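Putative phthiocerol dimycocerosate transporter LppX (Mycobacterium tuberculosis, PDB 2BYO) is probably involved in moving phthiocerol dimycocerosates from the cell membrane to the outer membrane, and has a half-barrel cavity large enough for one such lipid. Local coordinates at residues 52-57 / 191-196; 62-65 / 70-73; 81-86 / 92-97; 157-162 / 184-189; 171-174 / 180-183. One frame throughout, in Å; residues are numbered along the deposited sequence.

Overall arrangement
All five interactions reach the same antiparallel sheet. Interactions 2, 3 and 5 each join the two strands of a hairpin through backbone hydrogen bonds. Interactions 1 and 4 instead set a loop and a helix end against strand side chains, with few and loose contacts. These two are buried, lie about 8 Å apart between centres, and touch the same alpha-linolenic acid. Interaction 5 is also buried and lines the path of the docosahexaenoic acid. Interactions 2 and 3 are only partly buried. They share a probable backbone bond, G73 to F85, and border the same oxaloacetate ion, through K72 and G73 in one, P84 and K95 in the other. Interactions 4 and 5 share strand 181-187.

Interaction 1 (52-57 / 191-196); sequences DSLLGI and GSIQLT. With LNL (alpha-linolenic acid), chain K.
I193 is the residue of strand 191-196 that reaches the 52-57 loop. Its two branches part. CG1 is anti to the carbonyl carbon (chi1 -55°), which sends CD1 to the loop. There CD1 lies 4.2 Å from S53 OG and 4.3 Å from L54 CD2. These are loose van der Waals contacts. The S53 hydroxyl has its hydrogen bond with L159 O instead. The other I193 branch, CG2, turns to the alpha-linolenic acid and lies 3.5 Å from its C12. L54 CD2 also comes within 4.2 Å of lipid C11, so the loop and the strand both border this chain. The loop contains a type I' beta turn from L54 to I57, closed by a 3.1 Å bond from I57 N to L54 O. It links strands 40-49 and 57-65 of the U-shaped half-barrel, whose hydrophobic cavity holds the lipid. Two residues on from I193, L195 points into the same cavity. With CG anti to the backbone N (chi1 -169°), L195 CD1 reaches lipid C7 at 3.6 Å. L195 CB lies 3.8 Å from lipid C14. L195 also touches V43 on strand 40-49 and the bound docosahexaenoic acid.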
# COMPACT_ATOMS: atom_id res chain seq x y z
N ASP A 52 8.17 -11.92 -1.30
CA ASP A 52 9.34 -11.69 -2.14
C ASP A 52 9.09 -10.64 -3.22
O ASP A 52 9.96 -10.36 -4.03
CB ASP A 52 9.75 -13.01 -2.81
CG ASP A 52 10.29 -14.04 -1.83
OD1 ASP A 52 11.08 -13.67 -0.93
OD2 ASP A 52 9.96 -15.24 -1.97
N SER A 53 7.89 -10.05 -3.22
CA SER A 53 7.45 -9.19 -4.31
C SER A 53 7.65 -7.69 -4.07
O SER A 53 7.24 -6.88 -4.90
CB SER A 53 5.98 -9.46 -4.61
OG SER A 53 5.16 -9.17 -3.49
N LEU A 54 8.27 -7.32 -2.96
CA LEU A 54 8.55 -5.91 -2.69
C LEU A 54 10.05 -5.62 -2.79
O LEU A 54 10.58 -4.84 -2.01
CB LEU A 54 8.01 -5.50 -1.32
CG LEU A 54 6.53 -5.75 -1.06
CD1 LEU A 54 6.19 -5.30 0.35
CD2 LEU A 54 5.66 -5.03 -2.09
N LEU A 55 10.71 -6.26 -3.75
CA LEU A 55 12.13 -6.03 -4.01
C LEU A 55 13.04 -6.38 -2.82
O LEU A 55 14.13 -5.82 -2.70
CB LEU A 55 12.37 -4.58 -4.46
CG LEU A 55 11.49 -4.03 -5.58
CD1 LEU A 55 11.80 -2.56 -5.82
CD2 LEU A 55 11.68 -4.83 -6.84
N GLY A 56 12.58 -7.30 -1.97
CA GLY A 56 13.34 -7.72 -0.78
C GLY A 56 13.04 -6.94 0.49
O GLY A 56 13.62 -7.22 1.55
N ILE A 57 12.16 -5.94 0.39
CA ILE A 57 11.70 -5.19 1.54
C ILE A 57 10.54 -5.94 2.20
O ILE A 57 9.65 -6.43 1.51
CB ILE A 57 11.24 -3.78 1.14
CG1 ILE A 57 12.43 -2.98 0.60
CG2 ILE A 57 10.60 -3.05 2.35
CD1 ILE A 57 12.06 -1.61 0.10
N GLY A 191 2.25 -15.35 2.21
CA GLY A 191 2.35 -14.32 3.24
C GLY A 191 1.30 -13.25 3.06
O GLY A 191 0.33 -13.44 2.34
N SER A 192 1.48 -12.14 3.75
CA SER A 192 0.53 -11.04 3.67
C SER A 192 1.25 -9.72 3.67
O SER A 192 2.39 -9.62 4.14
CB SER A 192 -0.45 -11.10 4.85
OG SER A 192 0.25 -10.92 6.07
N ILE A 193 0.59 -8.71 3.11
CA ILE A 193 1.11 -7.35 3.07
C ILE A 193 0.04 -6.45 3.67
O ILE A 193 -1.14 -6.56 3.34
CB ILE A 193 1.43 -6.87 1.64
CG1 ILE A 193 2.38 -7.84 0.95
CG2 ILE A 193 2.04 -5.46 1.67
CD1 ILE A 193 2.60 -7.57 -0.54
N GLN A 194 0.47 -5.56 4.56
CA GLN A 194 -0.42 -4.64 5.22
C GLN A 194 0.14 -3.24 5.05
O GLN A 194 1.33 -3.00 5.28
CB GLN A 194 -0.49 -4.95 6.69
CG GLN A 194 -1.37 -3.99 7.49
CD GLN A 194 -1.19 -4.22 8.96
OE1 GLN A 194 -0.26 -3.67 9.57
NE2 GLN A 194 -2.02 -5.07 9.54
N LEU A 195 -0.73 -2.31 4.67
CA LEU A 195 -0.33 -0.94 4.46
C LEU A 195 -1.22 -0.04 5.30
O LEU A 195 -2.43 -0.04 5.14
CB LEU A 195 -0.44 -0.59 2.98
CG LEU A 195 0.20 0.73 2.62
CD1 LEU A 195 0.83 0.63 1.24
CD2 LEU A 195 -0.80 1.89 2.70
N THR A 196 -0.59 0.71 6.19
CA THR A 196 -1.31 1.59 7.09
C THR A 196 -0.91 3.04 6.81
O THR A 196 0.28 3.38 6.80
CB THR A 196 -1.01 1.18 8.56
OG1 THR A 196 -1.38 -0.19 8.75
CG2 THR A 196 -1.78 2.06 9.56
O1 LNL K . 6.47 2.73 -5.27
C1 LNL K . 6.97 3.22 -4.23
O2 LNL K . 7.67 2.53 -3.44
C2 LNL K . 6.74 4.69 -3.91
C3 LNL K . 5.59 4.89 -2.93
C4 LNL K . 6.01 4.65 -1.48
C5 LNL K . 5.42 3.39 -0.82
C6 LNL K . 3.91 3.17 -1.06
C7 LNL K . 3.54 1.70 -0.92
C8 LNL K . 3.65 0.91 -2.23
C9 LNL K . 2.60 -0.20 -2.33
C10 LNL K . 3.18 -1.61 -2.20
C11 LNL K . 2.99 -2.11 -0.78
C12 LNL K . 1.82 -2.55 -0.29
C13 LNL K . 0.55 -2.64 -1.11
C14 LNL K . -0.69 -2.65 -0.21
C15 LNL K . -1.16 -4.05 0.19
C16 LNL K . -2.68 -4.13 0.26
C17 LNL K . -3.33 -4.18 -1.12
C18 LNL K . -4.83 -4.41 -1.07

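Interaction 2 (62-65 / 70-73); sequences VDVR and AAKG. With OAA (oxaloacetate ion), chain L.
R65 and A70 form the last pair of this hairpin before its loop. The R65 side chain lies along the A70 methyl. R65 CB starts 4.0 Å from A70 O. CG leaves anti to the backbone N (chi1 -175°), and the chain then bends at chi3 (66°), which brings the guanidinium back to A70. R65 NE donates to P68 O in the loop and comes within 4.2 Å of A70 CB. R65 CZ is nearer to that methyl. R65 NH2 is nearest, 3.4 Å from A70 CB. R65 NH1 turns to D207 and makes a salt bridge with its OD1. Loop and C-terminal partners thus fix the rotation of the guanidinium.

The backbones run antiparallel. R65 N and A70 O are 2.8 Å apart, and A70 N bonds back to R65 O. D63 and K72 make a second hydrogen-bonded pair, with D63 N 2.8 Å from K72 O. V62 CG1 reaches A71 CB at 3.5 Å, and V64 CG2 lies near the same methyl. On the face of D63 and K72, D63 OD1 binds a zinc ion together with H42. K72 is extended along the oxaloacetate, with CG 3.4 Å from its O1. Its NZ makes a weak hydrogen bond to O5 of that ion.

The hairpin sits inside the large sheet. Strand 57-65 is bonded to strand 40-49 through V62 and V64. Strand 70-77 is bonded to strand 83-88 through A71 and G73.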
# COMPACT_ATOMS: atom_id res chain seq x y z
N VAL A 62 7.52 5.18 5.79
CA VAL A 62 7.93 6.07 4.71
C VAL A 62 7.04 7.32 4.64
O VAL A 62 5.82 7.23 4.67
CB VAL A 62 7.90 5.31 3.36
CG1 VAL A 62 8.40 6.18 2.21
CG2 VAL A 62 8.78 4.06 3.44
N ASP A 63 7.67 8.49 4.55
CA ASP A 63 6.97 9.73 4.26
C ASP A 63 6.89 9.90 2.75
O ASP A 63 7.89 9.72 2.06
CB ASP A 63 7.70 10.92 4.87
CG ASP A 63 7.54 10.99 6.36
OD1 ASP A 63 6.59 10.41 6.92
OD2 ASP A 63 8.38 11.65 7.01
N VAL A 64 5.70 10.24 2.25
CA VAL A 64 5.45 10.32 0.82
C VAL A 64 4.92 11.70 0.46
O VAL A 64 3.99 12.20 1.10
CB VAL A 64 4.43 9.26 0.35
CG1 VAL A 64 4.18 9.37 -1.16
CG2 VAL A 64 4.91 7.86 0.70
N ARG A 65 5.52 12.30 -0.56
CA ARG A 65 4.96 13.47 -1.22
C ARG A 65 4.42 13.03 -2.58
O ARG A 65 5.13 12.37 -3.35
CB ARG A 65 6.01 14.56 -1.40
CG ARG A 65 5.46 15.85 -1.98
CD ARG A 65 6.59 16.78 -2.36
NE ARG A 65 7.39 16.22 -3.45
CZ ARG A 65 8.66 16.52 -3.71
NH1 ARG A 65 9.31 17.40 -2.94
NH2 ARG A 65 9.28 15.94 -4.73
N ALA A 70 7.69 11.43 -4.47
CA ALA A 70 8.95 11.33 -3.77
C ALA A 70 8.71 10.74 -2.38
O ALA A 70 7.64 10.94 -1.79
CB ALA A 70 9.62 12.69 -3.67
N ALA A 71 9.68 9.98 -1.89
CA ALA A 71 9.52 9.28 -0.61
C ALA A 71 10.85 9.15 0.10
O ALA A 71 11.90 9.03 -0.53
CB ALA A 71 8.91 7.92 -0.83
N LYS A 72 10.79 9.21 1.43
CA LYS A 72 11.96 9.06 2.28
C LYS A 72 11.51 8.37 3.57
O LYS A 72 10.48 8.72 4.14
CB LYS A 72 12.56 10.42 2.61
CG LYS A 72 13.90 10.38 3.35
CD LYS A 72 14.42 11.79 3.61
CE LYS A 72 15.66 11.82 4.52
NZ LYS A 72 16.07 13.22 4.85
N GLY A 73 12.28 7.38 4.01
CA GLY A 73 11.99 6.72 5.26
C GLY A 73 13.00 5.64 5.58
O GLY A 73 14.17 5.73 5.23
O1 OAA L . 16.23 8.20 4.46
O2 OAA L . 17.29 9.23 2.88
O4 OAA L . 19.22 10.15 6.97
O5 OAA L . 19.12 11.83 5.57
O3 OAA L . 20.89 9.18 4.79
C1 OAA L . 17.30 8.66 4.00
C2 OAA L . 18.61 8.48 4.76
C3 OAA L . 19.56 9.67 4.68
C4 OAA L . 19.29 10.60 5.80

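Interaction 3 (81-86 / 92-97); sequences QGVPFR and ISVKLF. With OAA (oxaloacetate ion), chain L.
F85 and I92 lie side by side and point the same way. F85 CG is anti to the backbone N (chi1 170°), which places F85 CE1 against I92 CG2, 3.8 Å away. V83 takes a like turn with its CG1, which lands 3.6 Å from V94 CB. On the other side of the sheet, R86 starts from a cramped rotamer, with CG between the backbone N and the carbonyl carbon (chi1 69°). From there its chain is extended and passes S93, with R86 CG 4.0 Å from S93 CB. A water accepts from R86 NE and donates to S93 OG, the latter at 2.8 Å. S93 OG is also hydrogen-bonded to N102 OD1. R86 makes a cation-pi contact with W100.

R86 and S93 exchange two backbone bonds, with R86 N 2.9 Å from S93 O. K95 N is 3.0 Å from P84 O. The P84 ring rests against K95, with CG 3.8 Å from K95 CB. P84 CB touches C2 of the oxaloacetate at 3.3 Å.

This hairpin lies near one end of the half-barrel sheet. Strand 83-88 is flanked by strand 70-77, and strand 91-96 by the outermost strand 99-105.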
# COMPACT_ATOMS: atom_id res chain seq x y z
N GLN A 81 17.41 -4.42 9.36
CA GLN A 81 16.54 -3.36 9.83
C GLN A 81 17.22 -1.99 9.79
O GLN A 81 18.45 -1.89 9.64
CB GLN A 81 16.07 -3.70 11.24
CG GLN A 81 15.27 -4.98 11.30
CD GLN A 81 14.66 -5.25 12.65
OE1 GLN A 81 15.15 -6.08 13.41
NE2 GLN A 81 13.57 -4.56 12.96
N GLY A 82 16.40 -0.94 9.89
CA GLY A 82 16.89 0.43 9.96
C GLY A 82 17.62 0.90 8.70
O GLY A 82 18.51 1.73 8.77
N VAL A 83 17.23 0.33 7.56
CA VAL A 83 17.86 0.63 6.27
C VAL A 83 17.20 1.87 5.67
O VAL A 83 16.00 1.86 5.37
CB VAL A 83 17.69 -0.55 5.29
CG1 VAL A 83 18.17 -0.19 3.90
CG2 VAL A 83 18.42 -1.77 5.82
N PRO A 84 17.96 2.96 5.50
CA PRO A 84 17.33 4.14 4.91
C PRO A 84 16.78 3.85 3.50
O PRO A 84 17.40 3.10 2.74
CB PRO A 84 18.46 5.16 4.85
CG PRO A 84 19.49 4.66 5.82
CD PRO A 84 19.38 3.19 5.83
N PHE A 85 15.64 4.46 3.19
CA PHE A 85 14.86 4.15 1.98
C PHE A 85 14.46 5.46 1.32
O PHE A 85 14.05 6.38 2.01
CB PHE A 85 13.59 3.36 2.36
CG PHE A 85 12.60 3.20 1.22
CD1 PHE A 85 12.63 2.07 0.41
CD2 PHE A 85 11.67 4.18 0.95
CE1 PHE A 85 11.74 1.91 -0.65
CE2 PHE A 85 10.76 4.03 -0.12
CZ PHE A 85 10.80 2.90 -0.91
N ARG A 86 14.56 5.53 0.00
CA ARG A 86 14.05 6.70 -0.71
C ARG A 86 13.50 6.38 -2.10
O ARG A 86 13.86 5.39 -2.72
CB ARG A 86 15.11 7.81 -0.81
CG ARG A 86 16.26 7.46 -1.71
CD ARG A 86 17.41 8.45 -1.63
NE ARG A 86 18.43 8.12 -2.63
CZ ARG A 86 19.65 8.66 -2.71
NH1 ARG A 86 20.06 9.56 -1.82
NH2 ARG A 86 20.46 8.28 -3.68
N ILE A 92 14.05 3.86 -6.97
CA ILE A 92 13.77 3.32 -5.64
C ILE A 92 15.10 2.82 -5.11
O ILE A 92 15.72 1.97 -5.73
CB ILE A 92 12.77 2.15 -5.73
CG1 ILE A 92 11.42 2.63 -6.29
CG2 ILE A 92 12.58 1.48 -4.37
CD1 ILE A 92 10.50 1.50 -6.75
N SER A 93 15.53 3.36 -3.97
CA SER A 93 16.88 3.13 -3.43
C SER A 93 16.89 2.83 -1.93
O SER A 93 16.00 3.25 -1.19
CB SER A 93 17.75 4.35 -3.69
OG SER A 93 17.87 4.64 -5.07
N VAL A 94 17.93 2.10 -1.50
CA VAL A 94 18.21 1.83 -0.08
C VAL A 94 19.70 2.10 0.19
O VAL A 94 20.52 2.00 -0.72
CB VAL A 94 17.87 0.37 0.35
CG1 VAL A 94 16.39 0.12 0.27
CG2 VAL A 94 18.63 -0.66 -0.48
N LYS A 95 20.02 2.46 1.43
CA LYS A 95 21.39 2.76 1.84
C LYS A 95 21.92 1.61 2.69
O LYS A 95 21.37 1.28 3.75
CB LYS A 95 21.43 4.07 2.63
CG LYS A 95 22.84 4.63 2.87
CD LYS A 95 22.78 5.89 3.73
CE LYS A 95 24.15 6.50 3.89
NZ LYS A 95 24.12 7.73 4.74
N LEU A 96 23.00 1.01 2.21
CA LEU A 96 23.70 -0.04 2.93
C LEU A 96 25.10 0.45 3.25
O LEU A 96 25.91 0.74 2.35
CB LEU A 96 23.76 -1.31 2.12
CG LEU A 96 22.40 -1.93 1.80
CD1 LEU A 96 22.61 -3.06 0.81
CD2 LEU A 96 21.73 -2.42 3.06
N PHE A 97 25.38 0.53 4.54
CA PHE A 97 26.61 1.11 5.05
C PHE A 97 26.65 2.56 4.59
O PHE A 97 25.73 3.28 4.91
CB PHE A 97 27.83 0.26 4.69
CG PHE A 97 28.92 0.35 5.71
CD1 PHE A 97 28.81 -0.34 6.89
CD2 PHE A 97 30.00 1.19 5.52
CE1 PHE A 97 29.79 -0.25 7.86
CE2 PHE A 97 30.99 1.29 6.49
CZ PHE A 97 30.87 0.56 7.66
O1 OAA L . 16.23 8.20 4.46
O2 OAA L . 17.29 9.23 2.88
O4 OAA L . 19.22 10.15 6.97
O5 OAA L . 19.12 11.83 5.57
O3 OAA L . 20.89 9.18 4.79
C1 OAA L . 17.30 8.66 4.00
C2 OAA L . 18.61 8.48 4.76
C3 OAA L . 19.56 9.67 4.68
C4 OAA L . 19.29 10.60 5.80
O HOH W 1 16.75 7.16 -5.29

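Interaction 4 (157-162 / 184-189); sequences KMLDPG and ASIDLG. With ZN (zinc ion), chain E; LNL (alpha-linolenic acid), chain K.
L159, late in helix 153-159, meets I186 of the strand methyl to methyl. L159 CD2 is 4.0 Å from I186 CG2. I186 CG1 is anti to the backbone N (chi1 -174°). This leaves CG2 in the crowded position between N and the carbonyl carbon, directed at the leucine. The two L159 methyls lie along the same side of the alpha-linolenic acid. L159 CD1 lies 3.6 Å from lipid C13, and L159 CD2 lies 3.7 Å from lipid C17. I186 CG2 comes within 4.1 Å of lipid C16, so the lipid tail fills in beside the two residues. Earlier in the strand, A184 and S185 border the same tail, mainly through A184 O and S185 CA. A184 O is 3.7 Å from lipid C16.

The second pair is D160 and L188. Their side chains slide past each other in opposite directions. L188 CD2 lies 4.1 Å from D160 CB and equally near D160 OD2, alongside the aspartate. The D160 carboxylate points past it to a zinc ion. Only OD1 coordinates, at 2.0 Å, while OD2 stays 3.8 Å from the zinc. A water also binds the metal. The zinc would be expected to keep the carboxylate ionised.

V156, on the same helix, covers I186 and L188. Helix 153-159 thus closes over strand 181-187 through apolar side chains. They form part of the wall of the lipid cavity in the half-barrel fold of the LppX/LprAFG family, with a zinc ion bound at the loop beyond the helix.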
# COMPACT_ATOMS: atom_id res chain seq x y z
N LYS A 157 -1.32 -9.91 -9.26
CA LYS A 157 -0.02 -9.92 -9.94
C LYS A 157 0.67 -8.56 -10.00
O LYS A 157 1.90 -8.50 -10.08
CB LYS A 157 -0.16 -10.46 -11.37
CG LYS A 157 -0.37 -11.95 -11.44
CD LYS A 157 -0.54 -12.39 -12.88
CE LYS A 157 -1.17 -13.76 -12.97
NZ LYS A 157 -1.45 -14.12 -14.39
N MET A 158 -0.10 -7.48 -9.98
CA MET A 158 0.48 -6.14 -9.93
C MET A 158 1.30 -5.94 -8.65
O MET A 158 2.31 -5.24 -8.66
CB MET A 158 -0.62 -5.08 -10.03
CG MET A 158 -1.27 -5.00 -11.41
SD MET A 158 -2.67 -3.88 -11.50
CE MET A 158 -2.05 -2.44 -10.61
N LEU A 159 0.86 -6.60 -7.58
CA LEU A 159 1.51 -6.56 -6.28
C LEU A 159 2.50 -7.72 -6.09
O LEU A 159 3.54 -7.57 -5.46
CB LEU A 159 0.44 -6.65 -5.20
CG LEU A 159 0.57 -5.83 -3.92
CD1 LEU A 159 1.19 -4.46 -4.18
CD2 LEU A 159 -0.81 -5.70 -3.32
N ASP A 160 2.14 -8.88 -6.64
CA ASP A 160 2.90 -10.12 -6.47
C ASP A 160 2.88 -10.84 -7.82
O ASP A 160 1.95 -11.62 -8.08
CB ASP A 160 2.28 -10.96 -5.34
CG ASP A 160 2.94 -12.33 -5.16
OD1 ASP A 160 4.15 -12.48 -5.44
OD2 ASP A 160 2.22 -13.28 -4.74
N PRO A 161 3.89 -10.58 -8.69
CA PRO A 161 3.88 -11.06 -10.08
C PRO A 161 3.67 -12.56 -10.26
O PRO A 161 3.23 -12.99 -11.33
CB PRO A 161 5.27 -10.65 -10.60
CG PRO A 161 5.68 -9.52 -9.75
CD PRO A 161 5.11 -9.80 -8.39
N GLY A 162 4.01 -13.35 -9.25
CA GLY A 162 3.86 -14.81 -9.29
C GLY A 162 2.48 -15.31 -8.90
O GLY A 162 2.23 -16.51 -8.94
N ALA A 184 -5.02 -1.18 4.50
CA ALA A 184 -5.35 -2.12 3.44
C ALA A 184 -4.41 -3.30 3.56
O ALA A 184 -3.22 -3.13 3.81
CB ALA A 184 -5.21 -1.46 2.09
N SER A 185 -4.93 -4.50 3.39
CA SER A 185 -4.09 -5.67 3.45
C SER A 185 -4.56 -6.77 2.49
O SER A 185 -5.73 -6.81 2.09
CB SER A 185 -3.99 -6.20 4.89
OG SER A 185 -5.14 -6.91 5.26
N ILE A 186 -3.62 -7.62 2.11
CA ILE A 186 -3.88 -8.71 1.19
C ILE A 186 -3.18 -9.95 1.74
O ILE A 186 -2.05 -9.88 2.24
CB ILE A 186 -3.44 -8.36 -0.26
CG1 ILE A 186 -3.85 -9.48 -1.22
CG2 ILE A 186 -1.94 -8.09 -0.35
CD1 ILE A 186 -3.70 -9.09 -2.68
N ASP A 187 -3.89 -11.06 1.67
CA ASP A 187 -3.38 -12.35 2.11
C ASP A 187 -3.00 -13.07 0.85
O ASP A 187 -3.86 -13.51 0.09
CB ASP A 187 -4.46 -13.10 2.88
CG ASP A 187 -4.13 -14.56 3.10
OD1 ASP A 187 -2.94 -14.96 3.16
OD2 ASP A 187 -5.11 -15.33 3.24
N LEU A 188 -1.69 -13.12 0.61
CA LEU A 188 -1.14 -13.82 -0.51
C LEU A 188 -0.98 -15.27 -0.04
O LEU A 188 -1.14 -15.56 1.15
CB LEU A 188 0.20 -13.19 -0.92
CG LEU A 188 0.17 -11.66 -1.11
CD1 LEU A 188 1.59 -11.08 -1.07
CD2 LEU A 188 -0.53 -11.28 -2.40
N GLY A 189 -0.70 -16.19 -0.93
CA GLY A 189 -0.56 -17.60 -0.51
C GLY A 189 0.50 -17.76 0.57
O GLY A 189 0.22 -18.29 1.65
ZN ZN E . 5.94 -13.47 -5.56
O1 LNL K . 6.47 2.73 -5.27
C1 LNL K . 6.97 3.22 -4.23
O2 LNL K . 7.67 2.53 -3.44
C2 LNL K . 6.74 4.69 -3.91
C3 LNL K . 5.59 4.89 -2.93
C4 LNL K . 6.01 4.65 -1.48
C5 LNL K . 5.42 3.39 -0.82
C6 LNL K . 3.91 3.17 -1.06
C7 LNL K . 3.54 1.70 -0.92
C8 LNL K . 3.65 0.91 -2.23
C9 LNL K . 2.60 -0.20 -2.33
C10 LNL K . 3.18 -1.61 -2.20
C11 LNL K . 2.99 -2.11 -0.78
C12 LNL K . 1.82 -2.55 -0.29
C13 LNL K . 0.55 -2.64 -1.11
C14 LNL K . -0.69 -2.65 -0.21
C15 LNL K . -1.16 -4.05 0.19
C16 LNL K . -2.68 -4.13 0.26
C17 LNL K . -3.33 -4.18 -1.12
C18 LNL K . -4.83 -4.41 -1.07
O HOH W 2 4.89 -15.32 -6.00

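Interaction 5 (171-174 / 180-183); sequences VWIA and HLVR. With HXA (docosa-4,7,10,13,16,19-hexaenoic acid), chain I.
W172 faces both V182 and R183 in a classic beta bulge, where the antiparallel pairing of strands 167-174 and 181-187 shifts by one residue: W172 O takes weak bonds from V182 N at 2.9 Å and from R183 N, W172 N bonds to R183 O at 2.8 Å, and beyond the bulge A174 N bonds to H180 O.

The main side-chain contact is R183 over W172. R183 CG is anti to its backbone N (chi1 -177°), and the chain passes across the rim of the indole. R183 CG is 3.4 Å from W172 CE3. R183 CD makes a CH-pi contact, 4.1 Å from the centroid of the six-membered ring of W172 and 26° off its normal. The guanidinium does not stack, because its plane stands 79° from the ring. It turns away, and NE bonds to T196 OG1. The indole NE1 is held by E137 OE1.

Apolar groups line the opposite side. L181, at the centre of an inverse gamma turn, packs its CD1 3.7 Å from V171 CB. L181 CD2 is 3.9 Å from C12 of the docosahexaenoic acid, and V171 CG1 is 3.8 Å from its C20. At the hairpin end, A174 CB meets V182 CG2 at 4.0 Å. H180 NE2 binds a zinc ion, and its ring stacks on W200.

Strand 142-151 flanks 167-174, and strand 191-198 flanks 181-187. Helix 22-36 covers I173 and L181, while I139 of strand 129-139 touches W172, V182 and R183.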
# COMPACT_ATOMS: atom_id res chain seq x y z
N VAL A 171 -9.93 -3.75 3.50
CA VAL A 171 -9.67 -2.32 3.65
C VAL A 171 -10.39 -1.81 4.89
O VAL A 171 -11.46 -2.32 5.25
CB VAL A 171 -10.12 -1.48 2.42
CG1 VAL A 171 -9.35 -1.91 1.17
CG2 VAL A 171 -11.62 -1.57 2.18
N TRP A 172 -9.80 -0.81 5.53
CA TRP A 172 -10.38 -0.16 6.69
C TRP A 172 -10.49 1.33 6.39
O TRP A 172 -9.48 2.01 6.17
CB TRP A 172 -9.48 -0.36 7.90
CG TRP A 172 -9.48 -1.75 8.48
CD1 TRP A 172 -10.23 -2.19 9.53
CD2 TRP A 172 -8.65 -2.86 8.09
NE1 TRP A 172 -9.95 -3.50 9.80
CE2 TRP A 172 -8.98 -3.94 8.93
CE3 TRP A 172 -7.68 -3.05 7.10
CZ2 TRP A 172 -8.37 -5.20 8.83
CZ3 TRP A 172 -7.07 -4.29 6.99
CH2 TRP A 172 -7.42 -5.35 7.85
N ILE A 173 -11.73 1.82 6.38
CA ILE A 173 -12.04 3.15 5.88
C ILE A 173 -12.58 3.99 7.01
O ILE A 173 -13.58 3.63 7.64
CB ILE A 173 -13.08 3.10 4.73
CG1 ILE A 173 -12.52 2.29 3.55
CG2 ILE A 173 -13.46 4.51 4.26
CD1 ILE A 173 -13.57 1.84 2.58
N ALA A 174 -11.93 5.13 7.26
CA ALA A 174 -12.28 6.01 8.37
C ALA A 174 -13.76 6.38 8.31
O ALA A 174 -14.31 6.58 7.22
CB ALA A 174 -11.42 7.26 8.35
N HIS A 180 -10.58 8.28 4.92
CA HIS A 180 -9.17 7.91 4.77
C HIS A 180 -9.06 6.40 4.67
O HIS A 180 -9.77 5.68 5.38
CB HIS A 180 -8.33 8.36 5.97
CG HIS A 180 -8.05 9.83 6.01
ND1 HIS A 180 -8.01 10.54 7.19
CD2 HIS A 180 -7.78 10.71 5.02
CE1 HIS A 180 -7.73 11.81 6.91
NE2 HIS A 180 -7.58 11.93 5.61
N LEU A 181 -8.19 5.93 3.79
CA LEU A 181 -7.88 4.52 3.74
C LEU A 181 -6.85 4.24 4.83
O LEU A 181 -5.63 4.29 4.58
CB LEU A 181 -7.35 4.14 2.35
CG LEU A 181 -7.09 2.65 2.11
CD1 LEU A 181 -8.35 1.80 2.32
CD2 LEU A 181 -6.55 2.43 0.69
N VAL A 182 -7.33 3.99 6.04
CA VAL A 182 -6.44 3.86 7.21
C VAL A 182 -5.54 2.64 7.04
O VAL A 182 -4.33 2.68 7.31
CB VAL A 182 -7.25 3.78 8.53
CG1 VAL A 182 -6.31 3.62 9.74
CG2 VAL A 182 -8.11 5.01 8.71
N ARG A 183 -6.12 1.55 6.56
CA ARG A 183 -5.38 0.33 6.33
C ARG A 183 -5.93 -0.47 5.15
O ARG A 183 -7.13 -0.42 4.83
CB ARG A 183 -5.37 -0.50 7.62
CG ARG A 183 -4.57 -1.81 7.59
CD ARG A 183 -4.45 -2.40 8.99
NE ARG A 183 -3.54 -1.62 9.82
CZ ARG A 183 -3.36 -1.79 11.13
NH1 ARG A 183 -4.05 -2.71 11.79
NH2 ARG A 183 -2.48 -1.03 11.78
C1 HXA I . -2.54 8.16 -7.45
O1 HXA I . -2.38 8.72 -8.56
O2 HXA I . -3.04 7.02 -7.33
C2 HXA I . -2.12 8.91 -6.20
C3 HXA I . -1.38 8.01 -5.22
C4 HXA I . -0.34 8.79 -4.41
C5 HXA I . -0.69 8.91 -2.92
C6 HXA I . 0.22 8.06 -2.02
C7 HXA I . -0.54 6.96 -1.31
C8 HXA I . 0.35 5.75 -1.05
C9 HXA I . -0.42 4.65 -0.31
C10 HXA I . -0.76 3.44 -1.19
C11 HXA I . -2.16 3.52 -1.81
C12 HXA I . -3.15 2.57 -1.13
C13 HXA I . -3.13 1.16 -1.74
C14 HXA I . -4.34 0.87 -2.64
C15 HXA I . -5.18 -0.29 -2.11
C16 HXA I . -6.29 -0.64 -3.10
C17 HXA I . -7.43 -1.42 -2.44
C18 HXA I . -8.14 -2.31 -3.47
C19 HXA I . -9.57 -2.66 -3.07
C20 HXA I . -9.61 -3.86 -2.12
C21 HXA I . -11.05 -4.24 -1.76
C22 HXA I . -11.16 -5.02 -0.47